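Local coordinates for protein protocatechuate decarboxylase (Klebsiella pneumoniae, PDB 5O3M) that decarboxylates 3,4-dihydroxybenzoate (protocatechuate) as a prenylated-flavin-dependent enzyme of the UbiD family, and can also be used in reverse for the para-carboxylation of catechols, at residues 417-422 with 435-440; 462-467 with 471-476; 361-366 with 405-410; 106-109 with 115-118. One frame throughout, in Å; residues are numbered along the deposited sequence.

Contact 1. Residues 417-422 with 435-440; sequences NIILVD and WAMTTR. With 9JE (pentane-1,5-diol), chain H.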
loop_
_atom_site.group_PDB
_atom_site.type_symbol
_atom_site.label_atom_id
_atom_site.label_comp_id
_atom_site.label_asym_id
_atom_site.label_seq_id
_atom_site.Cartn_x
_atom_site.Cartn_y
_atom_site.Cartn_z
ATOM N N ASN A 417 9.344 -1.643 17.413
ATOM C CA ASN A 417 7.922 -1.901 17.236
ATOM C C ASN A 417 7.169 -1.670 18.540
ATOM O O ASN A 417 7.714 -1.804 19.641
ATOM C CB ASN A 417 7.654 -3.333 16.757
ATOM C CG ASN A 417 8.373 -3.666 15.465
ATOM O OD1 ASN A 417 8.480 -2.830 14.569
ATOM N ND2 ASN A 417 8.878 -4.899 15.363
ATOM N N ILE A 418 5.883 -1.375 18.394
ATOM C CA ILE A 418 4.974 -1.158 19.512
ATOM C C ILE A 418 3.799 -2.112 19.362
ATOM O O ILE A 418 3.274 -2.290 18.259
ATOM C CB ILE A 418 4.466 0.296 19.533
ATOM C CG1 ILE A 418 5.631 1.278 19.612
ATOM C CG2 ILE A 418 3.432 0.479 20.637
ATOM C CD1 ILE A 418 6.365 1.265 20.954
ATOM N N ILE A 419 3.379 -2.723 20.463
ATOM C CA ILE A 419 2.166 -3.532 20.486
ATOM C C ILE A 419 1.224 -2.922 21.508
ATOM O O ILE A 419 1.607 -2.702 22.668
ATOM C CB ILE A 419 2.448 -5.008 20.798
ATOM C CG1 ILE A 419 3.448 -5.574 19.778
ATOM C CG2 ILE A 419 1.161 -5.782 20.784
ATOM C CD1 ILE A 419 3.882 -7.014 20.100
ATOM N N LEU A 420 0.013 -2.609 21.067
ATOM C CA LEU A 420 -0.990 -1.951 21.887
ATOM C C LEU A 420 -2.040 -2.971 22.286
ATOM O O LEU A 420 -2.572 -3.675 21.420
ATOM C CB LEU A 420 -1.651 -0.800 21.123
ATOM C CG LEU A 420 -0.689 0.239 20.586
ATOM C CD1 LEU A 420 -1.410 1.113 19.579
ATOM C CD2 LEU A 420 -0.170 1.079 21.735
ATOM N N VAL A 421 -2.336 -3.052 23.593
ATOM C CA VAL A 421 -3.344 -3.976 24.097
ATOM C C VAL A 421 -4.185 -3.298 25.172
ATOM O O VAL A 421 -3.794 -2.291 25.767
ATOM C CB VAL A 421 -2.724 -5.282 24.649
ATOM C CG1 VAL A 421 -1.914 -5.994 23.569
ATOM C CG2 VAL A 421 -1.876 -5.003 25.915
ATOM N N ASP A 422 -5.346 -3.895 25.436
ATOM C CA ASP A 422 -6.287 -3.391 26.428
ATOM C C ASP A 422 -5.952 -3.913 27.823
ATOM O O ASP A 422 -5.063 -4.743 28.000
ATOM C CB ASP A 422 -7.710 -3.773 26.026
ATOM C CG ASP A 422 -8.139 -3.077 24.771
ATOM O OD1 ASP A 422 -8.231 -1.840 24.835
ATOM O OD2 ASP A 422 -8.329 -3.755 23.737
ATOM N N TRP A 435 -2.204 -13.718 21.657
ATOM C CA TRP A 435 -3.653 -13.878 21.603
ATOM C C TRP A 435 -4.322 -12.583 21.166
ATOM O O TRP A 435 -5.286 -12.600 20.393
ATOM C CB TRP A 435 -4.187 -14.323 22.970
ATOM C CG TRP A 435 -5.686 -14.315 23.073
ATOM C CD1 TRP A 435 -6.541 -15.290 22.646
ATOM C CD2 TRP A 435 -6.508 -13.265 23.607
ATOM N NE1 TRP A 435 -7.840 -14.920 22.901
ATOM C CE2 TRP A 435 -7.846 -13.680 23.485
ATOM C CE3 TRP A 435 -6.238 -12.022 24.192
ATOM C CZ2 TRP A 435 -8.923 -12.892 23.929
ATOM C CZ3 TRP A 435 -7.305 -11.235 24.621
ATOM C CH2 TRP A 435 -8.635 -11.680 24.484
ATOM N N ALA A 436 -3.831 -11.444 21.653
ATOM C CA ALA A 436 -4.423 -10.185 21.225
ATOM C C ALA A 436 -4.105 -9.911 19.762
ATOM O O ALA A 436 -4.925 -9.311 19.055
ATOM C CB ALA A 436 -3.939 -9.030 22.110
ATOM N N MET A 437 -2.927 -10.355 19.299
ATOM C CA MET A 437 -2.541 -10.281 17.899
ATOM C C MET A 437 -3.336 -11.230 17.031
ATOM O O MET A 437 -3.246 -11.138 15.803
ATOM C CB MET A 437 -1.060 -10.606 17.735
ATOM C CG MET A 437 -0.150 -9.815 18.635
ATOM S SD MET A 437 1.346 -9.378 17.733
ATOM C CE MET A 437 0.673 -8.035 16.777
ATOM N N THR A 438 -4.083 -12.151 17.629
ATOM C CA THR A 438 -4.821 -13.148 16.862
ATOM C C THR A 438 -6.315 -12.844 16.759
ATOM O O THR A 438 -6.912 -13.006 15.681
ATOM C CB THR A 438 -4.597 -14.523 17.499
ATOM O OG1 THR A 438 -3.191 -14.800 17.522
ATOM C CG2 THR A 438 -5.363 -15.641 16.753
ATOM N N THR A 439 -6.937 -12.381 17.841
ATOM C CA THR A 439 -8.383 -12.187 17.874
ATOM C C THR A 439 -8.794 -10.718 17.893
ATOM O O THR A 439 -9.987 -10.432 17.787
ATOM C CB THR A 439 -8.999 -12.909 19.096
ATOM O OG1 THR A 439 -8.568 -12.276 20.308
ATOM C CG2 THR A 439 -8.586 -14.393 19.149
ATOM N N ARG A 440 -7.848 -9.793 18.019
ATOM C CA ARG A 440 -8.089 -8.351 18.144
ATOM C C ARG A 440 -7.185 -7.576 17.185
ATOM O O ARG A 440 -6.565 -6.562 17.524
ATOM C CB ARG A 440 -7.875 -7.890 19.584
ATOM C CG ARG A 440 -8.900 -8.495 20.562
ATOM C CD ARG A 440 -8.575 -8.146 21.990
ATOM N NE ARG A 440 -9.603 -8.572 22.931
ATOM C CZ ARG A 440 -9.578 -8.243 24.216
ATOM N NH1 ARG A 440 -8.572 -7.492 24.676
ATOM N NH2 ARG A 440 -10.545 -8.648 25.026
HETATM C C02 9JE H . -11.278 -5.021 25.969
HETATM C C03 9JE H . -11.282 -4.575 27.420
HETATM C C04 9JE H . -12.398 -5.156 28.279
HETATM C C05 9JE H . -11.965 -4.907 29.744
HETATM C C06 9JE H . -13.067 -5.350 30.697
HETATM O O01 9JE H . -12.231 -4.191 25.345
HETATM O O07 9JE H . -13.790 -6.351 29.946
HETATM O O HOH W 1 -6.578 -5.773 23.562
#
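D422 OD2 is gripped from several directions where the C-terminal end of strand 417-422 meets the last turn of helix 430-439. Water 1 donates to D422 OD2 over 2.7 Å, the backbone N of V485 gives a second hydrogen bond, and R440 contributes its charge. The salt bridge itself is long, 3.9 Å from D422 OD2 to R440 NH1. Carboxylate and guanidinium planes stand 69° apart and the oxygen lies well out of the guanidinium plane, leaving an attraction of charges with no N-H aimed at it. The water supplies the directed link instead: it sits in plane at the edge of the guanidinium, accepting from R440 NH1 at 2.9 Å, and accepts from D422 N as well. R440 is stretched from CG to NE; its NH2 is salt-bridged to D424, its NE bonds to Y313 of the second subunit, and one face of the group lies over W435 CH2. C02, the hydroxyl-bearing end carbon of the bound pentane-1,5-diol, rests 3.8 Å from D422 CB and equally close to R440 NH2, and K490 hydrogen-bonds to the ligand. Nearer the start of the strand the contact turns apolar. V421 CG1 meets A436 CB at 3.9 Å, and the M437 chain, bent at chi2 and chi3, brings SD to 4.2 Å from I419 CD1. This is strand-helix packing in the C-terminal UbiD domain, with helix 400-411 against I418 and L420. The two aspartates, D422 and D424, would offset the buried charge of R440, which in turn probably favours the ionised carboxylate of D422.

Contact 2. Residues 462-467 with 471-476; sequences QTPEYS and RGNGIS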
loop_
_atom_site.group_PDB
_atom_site.type_symbol
_atom_site.label_atom_id
_atom_site.label_comp_id
_atom_site.label_asym_id
_atom_site.label_seq_id
_atom_site.Cartn_x
_atom_site.Cartn_y
_atom_site.Cartn_z
ATOM N N GLN A 462 18.389 -4.060 10.431
ATOM C CA GLN A 462 18.357 -2.634 10.089
ATOM C C GLN A 462 19.514 -2.283 9.150
ATOM O O GLN A 462 20.513 -1.662 9.541
ATOM C CB GLN A 462 18.368 -1.789 11.364
ATOM C CG GLN A 462 17.077 -1.985 12.202
ATOM C CD GLN A 462 16.957 -1.047 13.390
ATOM O OE1 GLN A 462 17.374 0.110 13.331
ATOM N NE2 GLN A 462 16.372 -1.546 14.482
ATOM N N THR A 463 19.349 -2.677 7.883
ATOM C CA THR A 463 20.351 -2.477 6.844
ATOM C C THR A 463 19.654 -2.228 5.524
ATOM O O THR A 463 18.504 -2.653 5.333
ATOM C CB THR A 463 21.285 -3.690 6.659
ATOM O OG1 THR A 463 20.535 -4.799 6.125
ATOM C CG2 THR A 463 22.005 -4.082 7.951
ATOM N N PRO A 464 20.341 -1.604 4.555
ATOM C CA PRO A 464 19.799 -1.520 3.187
ATOM C C PRO A 464 19.598 -2.880 2.538
ATOM O O PRO A 464 18.748 -3.005 1.649
ATOM C CB PRO A 464 20.858 -0.686 2.422
ATOM C CG PRO A 464 21.679 0.022 3.514
ATOM C CD PRO A 464 21.683 -0.986 4.671
ATOM N N GLU A 465 20.373 -3.899 2.929
ATOM C CA GLU A 465 20.203 -5.228 2.338
ATOM C C GLU A 465 18.864 -5.855 2.725
ATOM O O GLU A 465 18.349 -6.704 1.996
ATOM C CB GLU A 465 21.356 -6.154 2.751
ATOM C CG GLU A 465 22.775 -5.802 2.203
ATOM C CD GLU A 465 23.299 -4.443 2.665
ATOM O OE1 GLU A 465 23.145 -4.098 3.851
ATOM O OE2 GLU A 465 23.850 -3.699 1.826
ATOM N N TYR A 466 18.277 -5.453 3.853
ATOM C CA TYR A 466 17.052 -6.090 4.323
ATOM C C TYR A 466 15.789 -5.442 3.752
ATOM O O TYR A 466 14.772 -6.127 3.588
ATOM C CB TYR A 466 16.999 -6.051 5.861
ATOM C CG TYR A 466 16.375 -7.267 6.529
ATOM C CD1 TYR A 466 14.995 -7.436 6.574
ATOM C CD2 TYR A 466 17.175 -8.244 7.126
ATOM C CE1 TYR A 466 14.423 -8.547 7.184
ATOM C CE2 TYR A 466 16.613 -9.354 7.751
ATOM C CZ TYR A 466 15.240 -9.503 7.776
ATOM O OH TYR A 466 14.707 -10.617 8.396
ATOM N N SER A 467 15.822 -4.141 3.455
ATOM C CA SER A 467 14.641 -3.423 3.008
ATOM C C SER A 467 15.005 -2.319 2.021
ATOM O O SER A 467 15.920 -1.527 2.301
ATOM C CB SER A 467 13.876 -2.821 4.178
ATOM O OG SER A 467 12.992 -1.812 3.736
ATOM N N ARG A 471 18.028 3.260 4.278
ATOM C CA ARG A 471 19.090 3.958 3.559
ATOM C C ARG A 471 20.461 3.744 4.169
ATOM O O ARG A 471 21.447 4.219 3.590
ATOM C CB ARG A 471 18.811 5.469 3.488
ATOM C CG ARG A 471 17.542 5.828 2.724
ATOM C CD ARG A 471 17.130 7.281 2.947
ATOM N NE ARG A 471 16.092 7.677 1.990
ATOM C CZ ARG A 471 15.455 8.841 1.999
ATOM N NH1 ARG A 471 15.751 9.752 2.915
ATOM N NH2 ARG A 471 14.539 9.104 1.070
ATOM N N GLY A 472 20.543 3.068 5.315
ATOM C CA GLY A 472 21.831 2.882 5.994
ATOM C C GLY A 472 21.635 2.040 7.245
ATOM O O GLY A 472 20.511 1.826 7.706
ATOM N N ASN A 473 22.756 1.546 7.774
ATOM C CA ASN A 473 22.695 0.689 8.956
ATOM C C ASN A 473 22.143 1.445 10.156
ATOM O O ASN A 473 22.473 2.608 10.395
ATOM C CB ASN A 473 24.077 0.137 9.283
ATOM C CG ASN A 473 24.614 -0.765 8.186
ATOM O OD1 ASN A 473 23.843 -1.351 7.421
ATOM N ND2 ASN A 473 25.938 -0.877 8.101
ATOM N N GLY A 474 21.284 0.776 10.913
ATOM C CA GLY A 474 20.719 1.398 12.093
ATOM C C GLY A 474 19.469 2.202 11.844
ATOM O O GLY A 474 18.983 2.859 12.770
ATOM N N ILE A 475 18.955 2.190 10.617
ATOM C CA ILE A 475 17.657 2.764 10.273
ATOM C C ILE A 475 16.666 1.614 10.118
ATOM O O ILE A 475 17.010 0.504 9.677
ATOM C CB ILE A 475 17.743 3.623 8.986
ATOM C CG1 ILE A 475 18.781 4.726 9.163
ATOM C CG2 ILE A 475 16.379 4.249 8.610
ATOM C CD1 ILE A 475 19.044 5.511 7.877
ATOM N N SER A 476 15.419 1.865 10.471
ATOM C CA SER A 476 14.454 0.786 10.468
ATOM C C SER A 476 13.106 1.272 9.948
ATOM O O SER A 476 12.779 2.460 9.997
ATOM C CB SER A 476 14.297 0.199 11.885
ATOM O OG SER A 476 13.646 -1.064 11.846
HETATM O O HOH W 2 24.977 -2.312 5.047
#
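Residues 462-464 run beside 471-474, with T463 and N473 closest at 4.5 Å between their CA atoms, where a type II beta turn from G472 to I475 leads into strand 475-482. G474 takes the positive phi of the third turn position (87°), and the turn's own bond, I475 N to G472 O, is weak. One backbone hydrogen bond ties the two segments: G474 N donates to Q462 O over 2.9 Å, nearly straight at 158°, and the same oxygen receives a CA-H contact from N473 CA at 3.3 Å. Q462 is most covered by the other segment. Extended beyond CG, its chain runs alongside the start of the strand, with CB 3.2 Å from I475 O and CD 3.3 Å from S476 CB. The amide is held outside the two segments: OE1 accepts from H456 N and NE2 bonds to D459, while S476 OG reaches Q442 of the second subunit. R471 forms a salt bridge with E398 of the third subunit, so this loop of the C-terminal UbiD domain lies between subunits. On the more exposed side the P464 ring lays CG over the backbone of G472, 3.7 Å from G472 N, and crosses N473 at about a right angle. N473 OD1 touches T463 CG2 and accepts a hydrogen bond from water 2, which donates another to E465 OE1, both over 2.8 Å.

Contact 3. Residues 361-366 with 405-410; sequences NAVEAA and ALLALA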
loop_
_atom_site.group_PDB
_atom_site.type_symbol
_atom_site.label_atom_id
_atom_site.label_comp_id
_atom_site.label_asym_id
_atom_site.label_seq_id
_atom_site.Cartn_x
_atom_site.Cartn_y
_atom_site.Cartn_z
ATOM N N ASN A 361 6.293 8.195 31.924
ATOM C CA ASN A 361 6.284 9.627 32.189
ATOM C C ASN A 361 5.729 10.391 30.998
ATOM O O ASN A 361 4.947 11.331 31.162
ATOM C CB ASN A 361 7.698 10.113 32.525
ATOM C CG ASN A 361 8.205 9.596 33.876
ATOM O OD1 ASN A 361 7.436 9.386 34.819
ATOM N ND2 ASN A 361 9.517 9.396 33.970
ATOM N N ALA A 362 6.110 9.991 29.790
ATOM C CA ALA A 362 5.646 10.723 28.618
ATOM C C ALA A 362 4.154 10.519 28.392
ATOM O O ALA A 362 3.433 11.486 28.116
ATOM C CB ALA A 362 6.449 10.308 27.392
ATOM N N VAL A 363 3.659 9.278 28.532
ATOM C CA VAL A 363 2.257 9.013 28.212
ATOM C C VAL A 363 1.337 9.526 29.317
ATOM O O VAL A 363 0.277 10.098 29.038
ATOM C CB VAL A 363 2.021 7.517 27.937
ATOM C CG1 VAL A 363 0.511 7.241 27.704
ATOM C CG2 VAL A 363 2.822 7.065 26.730
ATOM N N GLU A 364 1.717 9.329 30.583
ATOM C CA GLU A 364 0.890 9.815 31.683
ATOM C C GLU A 364 0.863 11.342 31.729
ATOM O O GLU A 364 -0.140 11.937 32.136
ATOM C CB GLU A 364 1.390 9.226 33.008
ATOM C CG GLU A 364 0.592 9.643 34.227
ATOM C CD GLU A 364 -0.867 9.198 34.206
ATOM O OE1 GLU A 364 -1.228 8.226 33.495
ATOM O OE2 GLU A 364 -1.659 9.836 34.931
ATOM N N ALA A 365 1.938 11.998 31.301
ATOM C CA ALA A 365 1.905 13.452 31.274
ATOM C C ALA A 365 0.998 13.957 30.154
ATOM O O ALA A 365 0.300 14.963 30.322
ATOM C CB ALA A 365 3.325 14.007 31.141
ATOM N N ALA A 366 0.963 13.259 29.018
ATOM C CA ALA A 366 0.170 13.717 27.878
ATOM C C ALA A 366 -1.267 13.218 27.910
ATOM O O ALA A 366 -2.170 13.921 27.436
ATOM C CB ALA A 366 0.818 13.283 26.563
ATOM N N ALA A 405 1.357 5.079 21.237
ATOM C CA ALA A 405 2.474 4.504 20.481
ATOM C C ALA A 405 3.433 5.583 19.980
ATOM O O ALA A 405 4.659 5.421 20.060
ATOM C CB ALA A 405 1.958 3.677 19.299
ATOM N N LEU A 406 2.898 6.683 19.436
ATOM C CA LEU A 406 3.767 7.773 18.994
ATOM C C LEU A 406 4.564 8.353 20.165
ATOM O O LEU A 406 5.772 8.612 20.047
ATOM C CB LEU A 406 2.939 8.862 18.302
ATOM C CG LEU A 406 2.155 8.463 17.044
ATOM C CD1 LEU A 406 1.322 9.630 16.523
ATOM C CD2 LEU A 406 3.115 8.004 15.975
ATOM N N LEU A 407 3.903 8.587 21.300
ATOM C CA LEU A 407 4.630 9.070 22.473
ATOM C C LEU A 407 5.762 8.120 22.843
ATOM O O LEU A 407 6.857 8.565 23.191
ATOM C CB LEU A 407 3.669 9.263 23.641
ATOM C CG LEU A 407 2.827 10.535 23.528
ATOM C CD1 LEU A 407 1.452 10.333 24.140
ATOM C CD2 LEU A 407 3.558 11.677 24.222
ATOM N N ALA A 408 5.544 6.809 22.706
ATOM C CA ALA A 408 6.605 5.855 23.018
ATOM C C ALA A 408 7.743 5.934 22.006
ATOM O O ALA A 408 8.923 5.991 22.388
ATOM C CB ALA A 408 6.047 4.433 23.083
ATOM N N LEU A 409 7.417 5.904 20.707
ATOM C CA LEU A 409 8.479 5.940 19.705
ATOM C C LEU A 409 9.251 7.244 19.774
ATOM O O LEU A 409 10.449 7.265 19.501
ATOM C CB LEU A 409 7.914 5.741 18.295
ATOM C CG LEU A 409 7.253 4.402 17.979
ATOM C CD1 LEU A 409 6.477 4.488 16.673
ATOM C CD2 LEU A 409 8.304 3.289 17.912
ATOM N N ALA A 410 8.592 8.336 20.154
ATOM C CA ALA A 410 9.285 9.618 20.187
ATOM C C ALA A 410 10.211 9.736 21.393
ATOM O O ALA A 410 11.303 10.302 21.274
ATOM C CB ALA A 410 8.277 10.777 20.183
#
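With CG anti to its carbonyl carbon (chi1 -77°), L407 projects from helix 400-411 straight at helix 344-366, where V363 turns CG2 to meet it by placing CG1 anti to the backbone N (chi1 176°). The two side chains cross at a slant, and V363 CG2 comes to 3.9 Å from L407 CB, near the root of the leucine. Its far end meets the A366 methyl and the A362 carbonyl. A366 CB lies 3.9 Å from L407 CD1 and no farther from CD2, touching both methyls of the fork, while L407 CD2 also rests 3.9 Å from A362 O, a carbonyl already engaged by A366 N in the regular helical bond. L407 thus packs against A362, V363 and A366 of the partner helix. The contact has no hydrogen bond and is mainly apolar packing. The short segments run roughly antiparallel, at 139°, with axes 9.2 Å apart. L407 is also covered by I367, just beyond the end of helix 344-366, and by A410 of the third subunit, whose own L407 packs on A410 here. Helix 400-411 is therefore a middle layer in the C-terminal UbiD domain: helix 344-366 lies against it at L407, whereas A405, A408 and L409 pack onto strand 417-422, and A405 and L409 also reach I480 of strand 475-482.

Contact 4. Residues 106-109 with 115-118; sequences LGCE and LEVG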
loop_
_atom_site.group_PDB
_atom_site.type_symbol
_atom_site.label_atom_id
_atom_site.label_comp_id
_atom_site.label_asym_id
_atom_site.label_seq_id
_atom_site.Cartn_x
_atom_site.Cartn_y
_atom_site.Cartn_z
ATOM N N LEU A 106 14.328 -4.914 45.605
ATOM C CA LEU A 106 13.915 -3.544 45.853
ATOM C C LEU A 106 12.663 -3.469 46.707
ATOM O O LEU A 106 12.208 -2.366 47.027
ATOM C CB LEU A 106 13.687 -2.809 44.524
ATOM C CG LEU A 106 14.927 -2.571 43.653
ATOM C CD1 LEU A 106 14.580 -1.864 42.332
ATOM C CD2 LEU A 106 15.978 -1.776 44.410
ATOM N N GLY A 107 12.089 -4.611 47.071
ATOM C CA GLY A 107 10.941 -4.653 47.962
ATOM C C GLY A 107 9.634 -4.155 47.376
ATOM O O GLY A 107 8.869 -3.488 48.080
ATOM N N CYS A 108 9.347 -4.466 46.109
ATOM C CA CYS A 108 8.080 -4.070 45.500
ATOM C C CYS A 108 7.564 -5.193 44.608
ATOM O O CYS A 108 8.207 -6.238 44.448
ATOM C CB CYS A 108 8.238 -2.779 44.697
ATOM S SG CYS A 108 9.324 -3.011 43.268
ATOM N N GLU A 109 6.388 -4.958 44.027
ATOM C CA GLU A 109 5.779 -5.867 43.065
ATOM C C GLU A 109 6.449 -5.743 41.704
ATOM O O GLU A 109 6.750 -4.638 41.241
ATOM C CB GLU A 109 4.298 -5.556 42.911
ATOM C CG GLU A 109 3.538 -5.537 44.208
ATOM C CD GLU A 109 3.041 -6.912 44.598
ATOM O OE1 GLU A 109 2.625 -7.667 43.690
ATOM O OE2 GLU A 109 3.075 -7.235 45.809
ATOM N N LEU A 115 7.574 1.987 38.024
ATOM C CA LEU A 115 6.971 3.088 38.767
ATOM C C LEU A 115 7.701 3.321 40.083
ATOM O O LEU A 115 7.876 4.468 40.510
ATOM C CB LEU A 115 5.483 2.816 39.001
ATOM C CG LEU A 115 4.608 2.889 37.739
ATOM C CD1 LEU A 115 3.179 2.447 38.028
ATOM C CD2 LEU A 115 4.619 4.291 37.128
ATOM N N GLU A 116 8.166 2.249 40.729
ATOM C CA GLU A 116 8.789 2.411 42.042
ATOM C C GLU A 116 10.175 3.035 41.933
ATOM O O GLU A 116 10.534 3.892 42.747
ATOM C CB GLU A 116 8.833 1.074 42.775
ATOM C CG GLU A 116 7.438 0.590 43.183
ATOM C CD GLU A 116 6.696 1.606 44.052
ATOM O OE1 GLU A 116 7.304 2.123 45.024
ATOM O OE2 GLU A 116 5.511 1.892 43.754
ATOM N N VAL A 117 10.967 2.651 40.925
ATOM C CA VAL A 117 12.239 3.348 40.764
ATOM C C VAL A 117 12.004 4.777 40.270
ATOM O O VAL A 117 12.743 5.697 40.640
ATOM C CB VAL A 117 13.196 2.571 39.846
ATOM C CG1 VAL A 117 14.539 3.279 39.798
ATOM C CG2 VAL A 117 13.366 1.129 40.334
ATOM N N GLY A 118 10.966 4.997 39.457
ATOM C CA GLY A 118 10.577 6.360 39.126
ATOM C C GLY A 118 10.305 7.211 40.354
ATOM O O GLY A 118 10.642 8.400 40.386
#
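The chain leaves helix 99-106 at L106, turns at G107 and comes back past helix 113-122, bringing CA of C108 to 7.4 Å from CA of E116 and CA of L106 to 8.7 Å from CA of V117. G107 has a positive phi of 71° and forms a Schellman motif with the last turn of its helix; C108 then continues extended, with its CB directed toward the following helix. L106 meets V117 at about a right angle, methyl against methyl, with CD1 3.8 Å from V117 CG2. This apolar pair is the inner part of the connection between two successive helices in the N-terminal UbiD domain, and both residues continue onto helix 254-261, L106 touching L260 and R261, V117 touching V256. The outer part pairs C108 with the aliphatic stem of E116. C108 CB approaches E116 CG to 3.8 Å, and the sulfur, held between the backbone N and the carbonyl carbon of its own residue (chi1 66°), lies over the stem at 4.1 Å from both CB and CG of E116. L113, at the start of the second helix, packs against L106 and C108 as well. No hydrogen bond joins the two segments. The E116 chain bends at chi2, and its OE2 forms a salt bridge with K119, three residues on along the same helix.

How the contacts relate
Along the chain the order is contact 4, contact 3, contact 1, contact 2, each closing before the next opens. Contact 4 stands apart in the N-terminal UbiD domain, yet its nearest atoms come within about 6 Å of contact 3, while its centre is about 37 Å from that of contact 2. The other three belong to the C-terminal UbiD domain. Contacts 3 and 1 touch through helix 400-411 and strand 417-422, consecutive in the chain, and contact 2 feeds the neighbouring strand 475-482. Contacts 1 and 2 both meet the second subunit, and contacts 2 and 3 the third, so this domain's sheet and helices are closely involved in the six-chain assembly.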